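Protein DOA1 (Saccharomyces cerevisiae, PDB 3ODT) probably binds ubiquitin through its seven-bladed WD40 beta propeller, a domain linked to regulating the turnover of F-box proteins. Local coordinates at residues N184-H189 and C201-L206; E225-C230 and C242-T247. All blocks are in the same frame, centred on the assembly; numbering follows the deposited sequence.

Interaction 1 of 2, residues N184-H189 and C201-L206; sequences NDVVRH and CSNDGL
S202 holds OG anti to its own backbone nitrogen (chi1 167°), which brings the hydroxyl within bonding distance of V186 O, while N203 turns CG beside its backbone N (chi1 -77°), a rotation that sets its amide obliquely across the V186 and R188 side chains. The oxygen V186 O is gripped twice: S202 OG donates to it over 2.8 Å from above the carbonyl plane, and N203 N reaches it over 3.0 Å, nearly along the C=O axis. S202 OG in turn accepts from D204 N, an ST turn at the start of the type I turn S202-G205. The N203 amide splits its two ends: ND2 packs on V186 CB at 3.6 Å, whereas OD1 lies 3.2 Å from R188 CG and takes a weak bond from R188 NH1, the guanidinium and amide planes being steeply inclined to each other. In the WD40 blade this is the open end of a hairpin, where strand 187-194 begins and strand 197-202 ends, the first two strands of their sheet. A classic beta bulge shifts the register here, R188 and H189 both facing C201; R188 N gives C201 O a 2.8 Å bond, and H189 CB rests on C201 SG. D185 lies in the loop just before strand 187-194. Its carboxylate stands almost perpendicular to the N203 amide (82°), with OD2 3.6 Å from N203 CB, while OD1 accepts from V186 N. Without that carboxylate, as with an alanine here, V186 N is likely to lose its OD1 acceptor and N203 CB the OD2 that lies against it.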
loop_
_atom_site.group_PDB
_atom_site.type_symbol
_atom_site.label_atom_id
_atom_site.label_comp_id
_atom_site.label_asym_id
_atom_site.label_seq_id
_atom_site.Cartn_x
_atom_site.Cartn_y
_atom_site.Cartn_z
ATOM N N ASN A 184 8.363 3.707 -18.575
ATOM C CA ASN A 184 7.779 4.547 -19.613
ATOM C C ASN A 184 6.253 4.471 -19.575
ATOM O O ASN A 184 5.593 4.463 -20.614
ATOM C CB ASN A 184 8.295 4.137 -20.992
ATOM C CG ASN A 184 7.979 5.162 -22.063
ATOM O OD1 ASN A 184 7.874 6.356 -21.783
ATOM N ND2 ASN A 184 7.823 4.699 -23.298
ATOM N N ASP A 185 5.708 4.412 -18.364
ATOM C CA ASP A 185 4.284 4.281 -18.151
ATOM C C ASP A 185 4.021 4.741 -16.725
ATOM O O ASP A 185 4.947 5.079 -15.980
ATOM C CB ASP A 185 3.845 2.824 -18.322
ATOM C CG ASP A 185 2.370 2.666 -18.736
ATOM O OD1 ASP A 185 1.528 3.571 -18.492
ATOM O OD2 ASP A 185 2.045 1.571 -19.255
ATOM N N VAL A 186 2.750 4.773 -16.370
ATOM C CA VAL A 186 2.302 5.215 -15.063
ATOM C C VAL A 186 3.016 4.425 -13.972
ATOM O O VAL A 186 3.055 3.197 -14.027
ATOM C CB VAL A 186 0.799 4.956 -14.961
ATOM C CG1 VAL A 186 0.310 5.159 -13.537
ATOM C CG2 VAL A 186 0.012 5.782 -16.013
ATOM N N VAL A 187 3.597 5.117 -12.993
ATOM C CA VAL A 187 4.224 4.436 -11.839
ATOM C C VAL A 187 3.196 4.352 -10.722
ATOM O O VAL A 187 2.590 5.367 -10.349
ATOM C CB VAL A 187 5.493 5.147 -11.361
ATOM C CG1 VAL A 187 6.255 4.245 -10.421
ATOM C CG2 VAL A 187 6.372 5.475 -12.557
ATOM N N ARG A 188 2.967 3.139 -10.228
ATOM C CA ARG A 188 1.854 2.876 -9.345
ATOM C C ARG A 188 2.234 2.718 -7.873
ATOM O O ARG A 188 1.427 2.992 -6.975
ATOM C CB ARG A 188 1.146 1.605 -9.786
ATOM C CG ARG A 188 0.413 1.701 -11.119
ATOM C CD ARG A 188 -0.716 2.664 -11.061
ATOM N NE ARG A 188 -1.872 2.267 -10.231
ATOM C CZ ARG A 188 -3.078 1.950 -10.695
ATOM N NH1 ARG A 188 -3.313 1.884 -12.021
ATOM N NH2 ARG A 188 -4.055 1.680 -9.830
ATOM N N HIS A 189 3.442 2.237 -7.604
ATOM C CA HIS A 189 3.779 1.968 -6.211
ATOM C C HIS A 189 5.266 1.908 -5.961
ATOM O O HIS A 189 6.064 1.678 -6.872
ATOM C CB HIS A 189 3.090 0.669 -5.717
ATOM C CG HIS A 189 2.535 0.806 -4.331
ATOM N ND1 HIS A 189 1.437 1.587 -4.042
ATOM C CD2 HIS A 189 2.938 0.279 -3.145
ATOM C CE1 HIS A 189 1.193 1.535 -2.748
ATOM N NE2 HIS A 189 2.098 0.755 -2.173
ATOM N N CYS A 201 6.907 -0.145 -9.102
ATOM C CA CYS A 201 6.139 -0.932 -10.050
ATOM C C CYS A 201 5.209 -0.037 -10.837
ATOM O O CYS A 201 4.935 1.119 -10.438
ATOM C CB CYS A 201 5.346 -2.045 -9.339
ATOM S SG CYS A 201 3.987 -1.470 -8.311
ATOM N N SER A 202 4.708 -0.574 -11.947
ATOM C CA SER A 202 4.100 0.260 -12.947
ATOM C C SER A 202 3.011 -0.430 -13.770
ATOM O O SER A 202 2.895 -1.664 -13.797
ATOM C CB SER A 202 5.250 0.754 -13.842
ATOM O OG SER A 202 4.853 1.357 -15.063
ATOM N N ASN A 203 2.216 0.379 -14.464
ATOM C CA ASN A 203 1.286 -0.150 -15.448
ATOM C C ASN A 203 2.000 -0.876 -16.595
ATOM O O ASN A 203 1.362 -1.596 -17.333
ATOM C CB ASN A 203 0.459 0.977 -16.062
ATOM C CG ASN A 203 -0.668 1.466 -15.150
ATOM O OD1 ASN A 203 -0.776 1.079 -13.974
ATOM N ND2 ASN A 203 -1.516 2.327 -15.703
ATOM N N ASP A 204 3.312 -0.699 -16.716
ATOM C CA ASP A 204 4.080 -1.394 -17.744
ATOM C C ASP A 204 4.288 -2.875 -17.426
ATOM O O ASP A 204 4.880 -3.600 -18.210
ATOM C CB ASP A 204 5.423 -0.705 -18.017
ATOM C CG ASP A 204 6.410 -0.794 -16.838
ATOM O OD1 ASP A 204 6.124 -1.520 -15.844
ATOM O OD2 ASP A 204 7.476 -0.140 -16.902
ATOM N N GLY A 205 3.782 -3.325 -16.284
ATOM C CA GLY A 205 3.892 -4.717 -15.917
ATOM C C GLY A 205 5.157 -5.094 -15.186
ATOM O O GLY A 205 5.323 -6.247 -14.851
ATOM N N LEU A 206 6.024 -4.126 -14.903
ATOM C CA LEU A 206 7.355 -4.397 -14.375
ATOM C C LEU A 206 7.496 -3.875 -12.954
ATOM O O LEU A 206 6.838 -2.915 -12.559
ATOM C CB LEU A 206 8.443 -3.753 -15.266
ATOM C CG LEU A 206 8.447 -4.190 -16.731
ATOM C CD1 LEU A 206 9.426 -3.397 -17.587
ATOM C CD2 LEU A 206 8.757 -5.698 -16.800
#

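Interaction 2 of 2, residues E225-C230 and C242-T247; sequences ESFVYC and CGEDRT
Y229 lays the CD2 side of its ring along the backbone of G243, CD2 lying 3.6 Å from G243 CA, and carries its hydroxyl on to E244. There OH donates to E244 OE1 over 2.6 Å, and the oxygen lies at the ring edge, in plane; the hydroxyl meets the anti side of the carboxylate, whose plane is turned 73° from the ring. E244 CG, anti to the backbone N, sits 3.2 Å from S226 OG, and the bend at chi2 (52°) then turns the carboxylate to the Y229 hydroxyl. Between the backbones, E244 N gives F227 O a nearly straight bond (172°) in the carbonyl plane. The same carbonyl oxygen receives a CA-H...O contact from G243, and a CB on G243 would clash with that oxygen, which probably explains the glycine. Y229 and C230 both face C242, a classic beta bulge in the hairpin of strands 228-233 and 239-243 within its WD40 blade; Y229 N reaches C242 O at 2.9 Å, and C230 CB touches C242 SG. At the turn, D245 OD2 accepts from E225 N over 2.8 Å, while its OD1 takes both N and OG1 of T247, the backbone bond closing an Asx turn. E225 OE1 stands only 3.6 Å from D245 OD2. R249 forms a salt bridge with D245 OD2 and a long, weak ion pair with E225, so its positive charge probably offsets the repulsion between the two carboxylates and helps keep D245 ionised.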
loop_
_atom_site.group_PDB
_atom_site.type_symbol
_atom_site.label_atom_id
_atom_site.label_comp_id
_atom_site.label_asym_id
_atom_site.label_seq_id
_atom_site.Cartn_x
_atom_site.Cartn_y
_atom_site.Cartn_z
ATOM N N GLU A 225 1.343 -9.880 -16.153
ATOM C CA GLU A 225 0.819 -9.791 -17.508
ATOM C C GLU A 225 -0.030 -8.558 -17.729
ATOM O O GLU A 225 -0.511 -8.325 -18.858
ATOM C CB GLU A 225 -0.004 -11.030 -17.860
ATOM C CG GLU A 225 0.747 -12.327 -17.611
ATOM C CD GLU A 225 -0.179 -13.494 -17.349
ATOM O OE1 GLU A 225 -0.804 -13.544 -16.257
ATOM O OE2 GLU A 225 -0.282 -14.355 -18.244
ATOM N N SER A 226 -0.209 -7.768 -16.677
ATOM C CA SER A 226 -0.954 -6.521 -16.767
ATOM C C SER A 226 -0.319 -5.485 -15.851
ATOM O O SER A 226 0.870 -5.561 -15.545
ATOM C CB SER A 226 -2.419 -6.741 -16.382
ATOM O OG SER A 226 -3.243 -5.717 -16.909
ATOM N N PHE A 227 -1.118 -4.519 -15.413
ATOM C CA PHE A 227 -0.640 -3.503 -14.503
ATOM C C PHE A 227 -0.224 -4.108 -13.162
ATOM O O PHE A 227 -0.883 -5.036 -12.643
ATOM C CB PHE A 227 -1.725 -2.471 -14.207
ATOM C CG PHE A 227 -2.399 -1.944 -15.402
ATOM C CD1 PHE A 227 -1.719 -1.768 -16.584
ATOM C CD2 PHE A 227 -3.742 -1.677 -15.364
ATOM C CE1 PHE A 227 -2.350 -1.286 -17.695
ATOM C CE2 PHE A 227 -4.387 -1.199 -16.489
ATOM C CZ PHE A 227 -3.684 -1.010 -17.648
ATOM N N VAL A 228 0.825 -3.540 -12.577
ATOM C CA VAL A 228 1.223 -3.908 -11.230
ATOM C C VAL A 228 0.778 -2.786 -10.298
ATOM O O VAL A 228 1.214 -1.639 -10.454
ATOM C CB VAL A 228 2.725 -4.187 -11.098
ATOM C CG1 VAL A 228 3.012 -4.782 -9.737
ATOM C CG2 VAL A 228 3.218 -5.098 -12.209
ATOM N N TYR A 229 -0.092 -3.108 -9.332
ATOM C CA TYR A 229 -0.694 -2.088 -8.479
ATOM C C TYR A 229 -0.008 -1.869 -7.141
ATOM O O TYR A 229 -0.085 -0.776 -6.588
ATOM C CB TYR A 229 -2.146 -2.454 -8.192
ATOM C CG TYR A 229 -3.058 -2.480 -9.399
ATOM C CD1 TYR A 229 -3.032 -1.462 -10.349
ATOM C CD2 TYR A 229 -3.935 -3.520 -9.600
ATOM C CE1 TYR A 229 -3.866 -1.478 -11.444
ATOM C CE2 TYR A 229 -4.806 -3.527 -10.686
ATOM C CZ TYR A 229 -4.741 -2.516 -11.608
ATOM O OH TYR A 229 -5.578 -2.523 -12.672
ATOM N N CYS A 230 0.644 -2.905 -6.595
ATOM C CA CYS A 230 1.131 -2.793 -5.227
ATOM C C CYS A 230 2.335 -3.688 -5.087
ATOM O O CYS A 230 2.378 -4.745 -5.721
ATOM C CB CYS A 230 0.035 -3.238 -4.242
ATOM S SG CYS A 230 0.457 -2.932 -2.499
ATOM N N CYS A 242 1.288 -7.514 -6.551
ATOM C CA CYS A 242 0.003 -7.936 -7.065
ATOM C C CYS A 242 -0.493 -6.985 -8.124
ATOM O O CYS A 242 -0.055 -5.832 -8.216
ATOM C CB CYS A 242 -1.024 -8.038 -5.933
ATOM S SG CYS A 242 -1.530 -6.466 -5.207
ATOM N N GLY A 243 -1.440 -7.449 -8.937
ATOM C CA GLY A 243 -1.985 -6.571 -9.944
ATOM C C GLY A 243 -3.161 -7.095 -10.747
ATOM O O GLY A 243 -3.958 -7.937 -10.324
ATOM N N GLU A 244 -3.252 -6.531 -11.932
ATOM C CA GLU A 244 -4.399 -6.643 -12.773
ATOM C C GLU A 244 -4.512 -8.022 -13.446
ATOM O O GLU A 244 -5.578 -8.405 -13.929
ATOM C CB GLU A 244 -4.349 -5.483 -13.783
ATOM C CG GLU A 244 -5.545 -5.369 -14.741
ATOM C CD GLU A 244 -6.894 -5.370 -14.034
ATOM O OE1 GLU A 244 -7.048 -4.682 -13.005
ATOM O OE2 GLU A 244 -7.815 -6.037 -14.546
ATOM N N ASP A 245 -3.428 -8.788 -13.427
ATOM C CA ASP A 245 -3.431 -10.139 -14.008
ATOM C C ASP A 245 -3.916 -11.234 -13.062
ATOM O O ASP A 245 -3.746 -12.422 -13.336
ATOM C CB ASP A 245 -2.070 -10.486 -14.566
ATOM C CG ASP A 245 -1.008 -10.660 -13.482
ATOM O OD1 ASP A 245 -1.362 -10.484 -12.293
ATOM O OD2 ASP A 245 0.156 -11.029 -13.851
ATOM N N ARG A 246 -4.573 -10.820 -11.979
ATOM C CA ARG A 246 -5.212 -11.712 -11.007
ATOM C C ARG A 246 -4.217 -12.425 -10.109
ATOM O O ARG A 246 -4.594 -13.375 -9.408
ATOM C CB ARG A 246 -6.148 -12.733 -11.679
ATOM C CG ARG A 246 -7.030 -12.131 -12.764
ATOM C CD ARG A 246 -8.119 -13.085 -13.196
ATOM N NE ARG A 246 -7.661 -14.241 -13.967
ATOM C CZ ARG A 246 -7.674 -15.502 -13.537
ATOM N NH1 ARG A 246 -8.045 -15.804 -12.292
ATOM N NH2 ARG A 246 -7.278 -16.477 -14.345
ATOM N N THR A 247 -2.978 -11.966 -10.099
ATOM C CA THR A 247 -1.952 -12.667 -9.354
ATOM C C THR A 247 -1.373 -11.847 -8.190
ATOM O O THR A 247 -1.294 -10.607 -8.213
ATOM C CB THR A 247 -0.773 -13.172 -10.226
ATOM O OG1 THR A 247 0.050 -12.086 -10.660
ATOM C CG2 THR A 247 -1.273 -14.033 -11.405
#

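Overall arrangement
Interactions 1 and 2 are the open ends of equivalent hairpins in successive WD40 blades, each with a classic beta bulge and a type I turn; their centres lie about 10 Å apart, on one side of the chain's centre. S202 O of interaction 1 is a probable hydrogen-bond acceptor for V228 N of interaction 2 at 3.0 Å, bridging the blades by backbone. Beside it, N203 O packs against F227 CD1 at 3.2 Å and R188 NH2 against Y229 CD1 at 3.3 Å. R188 makes a cation-pi contact back to W146, while the Y229 ring stacks on W270 in the blade after its own. The calcium site, at D20, S285 and N287, involves none of these residues.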